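Local coordinates for protein CPn_0803/CP_1068/CPj0803/CpB0832 (Chlamydophila pneumoniae, PDB 3Q9D) that is of unknown function but is probably a coiled-coil component of the chlamydial type III secretion system, possibly at the needle tip, at residues F62-R72 with F120-H131. Numbering follows the deposited sequence.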
ATOM      1  N   PHE A  62       7.585  15.170 -12.922  1.00 14.81           N
ATOM      2  CA  PHE A  62       7.588  13.816 -13.479  1.00 16.59           C
ATOM      3  C   PHE A  62       8.666  12.891 -12.909  1.00 17.60           C
ATOM      4  O   PHE A  62       8.775  11.739 -13.319  1.00 21.15           O
ATOM      5  CB  PHE A  62       7.584  13.853 -15.019  1.00 16.12           C
ATOM      6  CG  PHE A  62       6.234  14.283 -15.573  1.00 19.25           C
ATOM      7  CD1 PHE A  62       5.153  13.412 -15.516  1.00 18.23           C
ATOM      8  CD2 PHE A  62       6.033  15.571 -16.063  1.00 13.61           C
ATOM      9  CE1 PHE A  62       3.888  13.787 -15.971  1.00 18.64           C
ATOM     10  CE2 PHE A  62       4.768  15.967 -16.532  1.00 20.52           C
ATOM     11  CZ  PHE A  62       3.690  15.065 -16.482  1.00 19.74           C
ATOM     12  N   ALA A  63       9.437  13.388 -11.942  1.00 19.18           N
ATOM     13  CA  ALA A  63      10.472  12.565 -11.308  1.00 24.04           C
ATOM     14  C   ALA A  63       9.873  11.482 -10.399  1.00 23.99           C
ATOM     15  O   ALA A  63      10.459  10.413 -10.220  1.00 21.24           O
ATOM     16  CB  ALA A  63      11.483  13.443 -10.536  1.00 21.58           C
ATOM     17  N   THR A  64       8.712  11.755  -9.820  1.00 21.14           N
ATOM     18  CA  THR A  64       8.011  10.778  -8.971  1.00 20.18           C
ATOM     19  C   THR A  64       6.878  10.099  -9.756  1.00 24.17           C
ATOM     20  O   THR A  64       6.494  10.595 -10.824  1.00 21.14           O
ATOM     21  CB  THR A  64       7.398  11.479  -7.754  1.00 25.06           C
ATOM     22  OG1 THR A  64       6.682  12.626  -8.216  1.00 21.75           O
ATOM     23  CG2 THR A  64       8.493  11.941  -6.786  1.00 19.19           C
ATOM     24  N   PRO A  65       6.310   8.992  -9.221  1.00 22.99           N
ATOM     25  CA  PRO A  65       5.233   8.301  -9.940  1.00 24.57           C
ATOM     26  C   PRO A  65       4.105   9.250 -10.340  1.00 26.94           C
ATOM     27  O   PRO A  65       3.751  10.130  -9.555  1.00 25.97           O
ATOM     28  CB  PRO A  65       4.728   7.287  -8.913  1.00 31.09           C
ATOM     29  CG  PRO A  65       5.942   6.971  -8.095  1.00 28.33           C
ATOM     30  CD  PRO A  65       6.666   8.297  -7.967  1.00 20.58           C
ATOM     31  N   ILE A  66       3.580   9.114 -11.553  1.00 21.92           N
ATOM     32  CA  ILE A  66       2.376   9.865 -11.916  1.00 18.97           C
ATOM     33  C   ILE A  66       1.238   9.406 -11.004  1.00 25.22           C
ATOM     34  O   ILE A  66       1.093   8.222 -10.746  1.00 21.20           O
ATOM     35  CB  ILE A  66       1.979   9.646 -13.400  1.00 22.82           C
ATOM     36  CG1 ILE A  66       3.071  10.208 -14.309  1.00 22.32           C
ATOM     37  CG2 ILE A  66       0.649  10.326 -13.737  1.00 20.76           C
ATOM     38  CD1 ILE A  66       2.810   9.974 -15.803  1.00 21.79           C
ATOM     39  N   GLY A  67       0.437  10.347 -10.520  1.00 22.77           N
ATOM     40  CA  GLY A  67      -0.735  10.018  -9.727  1.00 20.78           C
ATOM     41  C   GLY A  67      -1.929  10.830 -10.190  1.00 17.20           C
ATOM     42  O   GLY A  67      -1.922  11.454 -11.263  1.00 17.02           O
ATOM     43  N   TYR A  68      -2.958  10.853  -9.360  1.00 16.13           N
ATOM     44  CA  TYR A  68      -4.226  11.452  -9.729  1.00 13.99           C
ATOM     45  C   TYR A  68      -4.154  12.957  -9.617  1.00 17.14           C
ATOM     46  O   TYR A  68      -5.026  13.648 -10.118  1.00 19.60           O
ATOM     47  CB  TYR A  68      -5.375  10.872  -8.855  1.00 16.07           C
ATOM     48  CG  TYR A  68      -5.670   9.430  -9.225  1.00 17.25           C
ATOM     49  CD1 TYR A  68      -6.752   9.105 -10.040  1.00 15.13           C
ATOM     50  CD2 TYR A  68      -4.826   8.407  -8.821  1.00 20.19           C
ATOM     51  CE1 TYR A  68      -7.008   7.794 -10.407  1.00 22.73           C
ATOM     52  CE2 TYR A  68      -5.081   7.080  -9.173  1.00 19.52           C
ATOM     53  CZ  TYR A  68      -6.173   6.788  -9.972  1.00 23.87           C
ATOM     54  OH  TYR A  68      -6.426   5.489 -10.354  1.00 25.46           O
ATOM     55  N   THR A  69      -3.121  13.480  -8.968  1.00 17.09           N
ATOM     56  CA  THR A  69      -3.003  14.927  -8.901  1.00 13.89           C
ATOM     57  C   THR A  69      -2.062  15.514  -9.975  1.00 14.49           C
ATOM     58  O   THR A  69      -1.937  16.738 -10.085  1.00 17.78           O
ATOM     59  CB  THR A  69      -2.455  15.411  -7.541  1.00 16.95           C
ATOM     60  OG1 THR A  69      -1.142  14.883  -7.353  1.00 21.13           O
ATOM     61  CG2 THR A  69      -3.365  14.989  -6.374  1.00 23.88           C
ATOM     62  N   THR A  70      -1.387  14.647 -10.712  1.00 16.06           N
ATOM     63  CA  THR A  70      -0.266  15.063 -11.556  1.00 17.02           C
ATOM     64  C   THR A  70      -0.699  15.951 -12.729  1.00 17.79           C
ATOM     65  O   THR A  70      -0.013  16.936 -13.060  1.00 16.95           O
ATOM     66  CB  THR A  70       0.506  13.852 -12.084  1.00 17.42           C
ATOM     67  OG1 THR A  70       0.972  13.079 -10.975  1.00 17.00           O
ATOM     68  CG2 THR A  70       1.718  14.294 -12.978  1.00 17.45           C
ATOM     69  N   PHE A  71      -1.833  15.642 -13.344  1.00 17.76           N
ATOM     70  CA  PHE A  71      -2.277  16.514 -14.427  1.00 17.53           C
ATOM     71  C   PHE A  71      -2.581  17.919 -13.922  1.00 18.51           C
ATOM     72  O   PHE A  71      -2.192  18.922 -14.526  1.00 17.90           O
ATOM     73  CB  PHE A  71      -3.502  15.966 -15.161  1.00 18.84           C
ATOM     74  CG  PHE A  71      -3.886  16.824 -16.327  1.00 24.12           C
ATOM     75  CD1 PHE A  71      -3.085  16.856 -17.455  1.00 21.94           C
ATOM     76  CD2 PHE A  71      -4.981  17.659 -16.261  1.00 23.64           C
ATOM     77  CE1 PHE A  71      -3.414  17.664 -18.541  1.00 27.17           C
ATOM     78  CE2 PHE A  71      -5.319  18.490 -17.338  1.00 23.63           C
ATOM     79  CZ  PHE A  71      -4.528  18.499 -18.471  1.00 26.61           C
ATOM     80  N   ARG A  72      -3.249  18.005 -12.780  1.00 17.95           N
ATOM     81  CA  ARG A  72      -3.503  19.312 -12.197  1.00 15.90           C
ATOM     82  C   ARG A  72      -2.225  20.009 -11.752  1.00 19.95           C
ATOM     83  O   ARG A  72      -2.123  21.231 -11.819  1.00 16.69           O
ATOM     84  CB  ARG A  72      -4.529  19.209 -11.057  1.00 17.05           C
ATOM     85  CG  ARG A  72      -5.960  19.355 -11.614  1.00 24.96           C
ATOM     86  CD  ARG A  72      -7.032  19.043 -10.600  1.00 41.74           C
ATOM     87  NE  ARG A  72      -7.009  17.640 -10.194  1.00 45.59           N
ATOM     88  CZ  ARG A  72      -8.049  16.995  -9.670  1.00 44.24           C
ATOM     89  NH1 ARG A  72      -9.200  17.630  -9.501  1.00 33.93           N
ATOM     90  NH2 ARG A  72      -7.939  15.713  -9.327  1.00 44.37           N
ATOM     91  N   PHE A 120       7.832  15.144 -22.634  1.00 20.80           N
ATOM     92  CA  PHE A 120       6.709  15.304 -21.700  1.00 20.29           C
ATOM     93  C   PHE A 120       5.327  15.063 -22.237  1.00 20.70           C
ATOM     94  O   PHE A 120       4.394  14.914 -21.453  1.00 21.11           O
ATOM     95  CB  PHE A 120       6.765  16.688 -21.030  1.00 19.29           C
ATOM     96  CG  PHE A 120       7.974  16.870 -20.185  1.00 20.00           C
ATOM     97  CD1 PHE A 120       8.124  16.123 -19.022  1.00 21.63           C
ATOM     98  CD2 PHE A 120       8.971  17.741 -20.557  1.00 18.87           C
ATOM     99  CE1 PHE A 120       9.233  16.260 -18.237  1.00 21.56           C
ATOM    100  CE2 PHE A 120      10.114  17.883 -19.778  1.00 19.45           C
ATOM    101  CZ  PHE A 120      10.238  17.148 -18.601  1.00 17.90           C
ATOM    102  N   MET A 121       5.168  15.027 -23.555  1.00 19.14           N
ATOM    103  CA  MET A 121       3.818  14.910 -24.097  1.00 14.69           C
ATOM    104  C   MET A 121       3.112  13.621 -23.662  1.00 21.33           C
ATOM    105  O   MET A 121       1.966  13.652 -23.225  1.00 16.60           O
ATOM    106  CB  MET A 121       3.786  15.027 -25.623  1.00 17.64           C
ATOM    107  CG  MET A 121       2.343  14.941 -26.171  1.00 24.08           C
ATOM    108  SD  MET A 121       2.283  15.237 -27.972  1.00 27.38           S
ATOM    109  CE  MET A 121       3.387  13.969 -28.610  1.00 52.29           C
ATOM    110  N   MET A 122       3.777  12.483 -23.800  1.00 19.50           N
ATOM    111  CA  MET A 122       3.160  11.218 -23.421  0.61 20.21           C
ATOM    112  C   MET A 122       2.887  11.102 -21.910  1.00 17.87           C
ATOM    113  O   MET A 122       1.791  10.706 -21.493  1.00 17.82           O
ATOM    114  CB  MET A 122       4.002  10.054 -23.955  0.61 20.02           C
ATOM    115  CG  MET A 122       3.941   9.943 -25.475  0.61 23.98           C
ATOM    116  SD  MET A 122       2.227   9.791 -26.020  0.61 38.31           S
ATOM    117  CE  MET A 122       1.547   8.746 -24.650  0.61 10.65           C
ATOM    118  N   PRO A 123       3.871  11.473 -21.077  1.00 14.61           N
ATOM    119  CA  PRO A 123       3.639  11.413 -19.631  1.00 19.75           C
ATOM    120  C   PRO A 123       2.487  12.341 -19.212  1.00 20.28           C
ATOM    121  O   PRO A 123       1.719  12.005 -18.305  1.00 17.06           O
ATOM    122  CB  PRO A 123       4.964  11.903 -19.052  1.00 21.28           C
ATOM    123  CG  PRO A 123       5.987  11.485 -20.083  1.00 24.86           C
ATOM    124  CD  PRO A 123       5.296  11.682 -21.404  1.00 20.30           C
ATOM    125  N   ILE A 124       2.379  13.502 -19.860  1.00 14.57           N
ATOM    126  CA  ILE A 124       1.239  14.407 -19.608  1.00 18.97           C
ATOM    127  C   ILE A 124      -0.103  13.795 -20.026  1.00 19.08           C
ATOM    128  O   ILE A 124      -1.105  13.895 -19.305  1.00 16.79           O
ATOM    129  CB  ILE A 124       1.433  15.794 -20.287  1.00 20.02           C
ATOM    130  CG1 ILE A 124       2.583  16.551 -19.596  1.00 19.25           C
ATOM    131  CG2 ILE A 124       0.113  16.602 -20.256  1.00 17.84           C
ATOM    132  CD1 ILE A 124       3.176  17.705 -20.456  1.00 21.11           C
ATOM    133  N   ARG A 125      -0.125  13.172 -21.201  1.00 20.62           N
ATOM    134  CA  ARG A 125      -1.320  12.457 -21.655  1.00 21.28           C
ATOM    135  C   ARG A 125      -1.678  11.283 -20.742  1.00 20.48           C
ATOM    136  O   ARG A 125      -2.860  11.021 -20.496  1.00 22.04           O
ATOM    137  CB  ARG A 125      -1.142  12.005 -23.105  1.00 18.50           C
ATOM    138  CG  ARG A 125      -0.908  13.233 -24.000  1.00 44.43           C
ATOM    139  CD  ARG A 125      -0.573  12.882 -25.460  1.00 54.69           C
ATOM    140  NE  ARG A 125      -1.739  12.439 -26.219  1.00 55.46           N
ATOM    141  CZ  ARG A 125      -2.755  13.229 -26.562  1.00 72.51           C
ATOM    142  NH1 ARG A 125      -2.765  14.507 -26.194  1.00 70.30           N
ATOM    143  NH2 ARG A 125      -3.771  12.738 -27.262  1.00 78.80           N
ATOM    144  N   VAL A 126      -0.669  10.581 -20.241  1.00 16.36           N
ATOM    145  CA  VAL A 126      -0.913   9.530 -19.256  1.00 13.09           C
ATOM    146  C   VAL A 126      -1.436  10.115 -17.947  1.00 14.05           C
ATOM    147  O   VAL A 126      -2.377   9.568 -17.372  1.00 18.33           O
ATOM    148  CB  VAL A 126       0.316   8.658 -19.031  1.00 18.40           C
ATOM    149  CG1 VAL A 126       0.095   7.728 -17.812  1.00 16.39           C
ATOM    150  CG2 VAL A 126       0.591   7.841 -20.300  1.00 18.19           C
ATOM    151  N   ALA A 127      -0.862  11.235 -17.485  1.00 14.79           N
ATOM    152  CA  ALA A 127      -1.421  11.915 -16.298  1.00 18.28           C
ATOM    153  C   ALA A 127      -2.885  12.288 -16.503  1.00 20.16           C
ATOM    154  O   ALA A 127      -3.714  12.130 -15.607  1.00 21.42           O
ATOM    155  CB  ALA A 127      -0.611  13.165 -15.936  1.00 12.95           C
ATOM    156  N   LYS A 128      -3.203  12.810 -17.682  1.00 19.72           N
ATOM    157  CA  LYS A 128      -4.585  13.188 -17.983  1.00 22.15           C
ATOM    158  C   LYS A 128      -5.479  11.938 -18.019  1.00 21.28           C
ATOM    159  O   LYS A 128      -6.579  11.948 -17.482  1.00 27.07           O
ATOM    160  CB  LYS A 128      -4.650  13.933 -19.320  1.00 27.09           C
ATOM    161  CG  LYS A 128      -5.996  14.617 -19.594  1.00 31.20           C
ATOM    162  CD  LYS A 128      -5.872  15.516 -20.836  1.00 41.37           C
ATOM    163  CE  LYS A 128      -7.136  16.321 -21.078  1.00 49.39           C
ATOM    164  NZ  LYS A 128      -6.849  17.670 -21.655  1.00 56.44           N
ATOM    165  N   ASP A 129      -4.963  10.854 -18.602  1.00 21.12           N
ATOM    166  CA  ASP A 129      -5.695   9.588 -18.648  0.56 20.13           C
ATOM    167  C   ASP A 129      -5.977   9.048 -17.247  1.00 23.42           C
ATOM    168  O   ASP A 129      -7.084   8.574 -16.976  1.00 24.53           O
ATOM    169  CB  ASP A 129      -4.931   8.536 -19.467  0.56 25.47           C
ATOM    170  CG  ASP A 129      -5.856   7.514 -20.129  0.56 28.73           C
ATOM    171  OD1 ASP A 129      -7.020   7.846 -20.432  0.56 31.40           O
ATOM    172  OD2 ASP A 129      -5.409   6.379 -20.360  0.56 34.11           O
ATOM    173  N   ILE A 130      -4.985   9.127 -16.359  1.00 20.91           N
ATOM    174  CA  ILE A 130      -5.121   8.613 -14.993  1.00 16.54           C
ATOM    175  C   ILE A 130      -6.190   9.423 -14.228  1.00 23.57           C
ATOM    176  O   ILE A 130      -7.094   8.878 -13.567  1.00 18.42           O
ATOM    177  CB  ILE A 130      -3.738   8.634 -14.278  1.00 18.67           C
ATOM    178  CG1 ILE A 130      -2.814   7.551 -14.892  1.00 19.45           C
ATOM    179  CG2 ILE A 130      -3.907   8.465 -12.775  1.00 20.38           C
ATOM    180  CD1 ILE A 130      -1.377   7.538 -14.343  1.00 24.50           C
ATOM    181  N   HIS A 131      -6.085  10.736 -14.354  1.00 28.85           N
ATOM    182  CA  HIS A 131      -7.092  11.660 -13.843  1.00 27.39           C
ATOM    183  C   HIS A 131      -8.513  11.230 -14.263  1.00 23.51           C
ATOM    184  O   HIS A 131      -9.463  11.300 -13.478  1.00 24.10           O
ATOM    185  CB  HIS A 131      -6.772  13.066 -14.364  1.00 33.80           C
ATOM    186  CG  HIS A 131      -7.581  14.154 -13.737  1.00 42.90           C
ATOM    187  ND1 HIS A 131      -8.873  13.966 -13.293  1.00 57.83           N
ATOM    188  CD2 HIS A 131      -7.284  15.449 -13.481  1.00 47.65           C
ATOM    189  CE1 HIS A 131      -9.334  15.095 -12.794  1.00 61.32           C
ATOM    190  NE2 HIS A 131      -8.389  16.016 -12.901  1.00 59.80           N
TER
HETATM  191  O   HOH W   1      -3.267  13.204 -13.023  1.00 16.80           O
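One ordered water joins Gly-67 and Phe-71 to Ala-127 with three hydrogen bonds. It donates to Gly-67 O and to Ala-127 O, the latter at 2.8 Å, and accepts from Phe-71 N. The bridge ties the type I turn from Gly-67 to Thr-70, and helix 70-82, to the backbone of helix 107-133. Within the turn, Gly-67 N gives Thr-70 OG1 a nearly straight hydrogen bond (2.8 Å, 177°).

Side chains pack around the bridge. Phe-71 holds CG anti to its backbone N (chi1 -176°), which lays the ring beside Lys-128, and fits as a knob among Ile-124, Ala-127, Lys-128 and His-131. Lys-128 runs alongside it, with CG over the ring centre, 4.2 Å from the Phe-71 centroid. Ile-130 CG2 sits squarely over the Tyr-68 ring, 3.8 Å from its centroid. Ile-66 packs on Pro-123, Val-126, Ala-127 and Ile-130. Its CG2 presses tightly on Ile-130 CD1 (3.5 Å), while its CD1 reaches Pro-123 O. Pro-123 CB lies over one face of the Phe-62 ring, and Ile-124 CG1 meets Phe-62 CZ at 3.6 Å. At the other end, His-131 NE2 lies over the Arg-72 guanidinium, 3.4 Å from CZ, with the two planes 31° apart. The Arg-72 NH1 partner is Asp-143 of a neighbouring subunit, in a salt bridge.

The segment 62-72 connects helix 48-61 to helix 70-82, runs along helix 107-133 from Pro-123 to His-131, then turns back over Ala-127. Helix 86-98 adds Ile-97 beside Phe-71 and Ile-124. Tyr-68 OH is hydrogen-bonded to Asp-161, in the loop between strands 150-159 and 164-170.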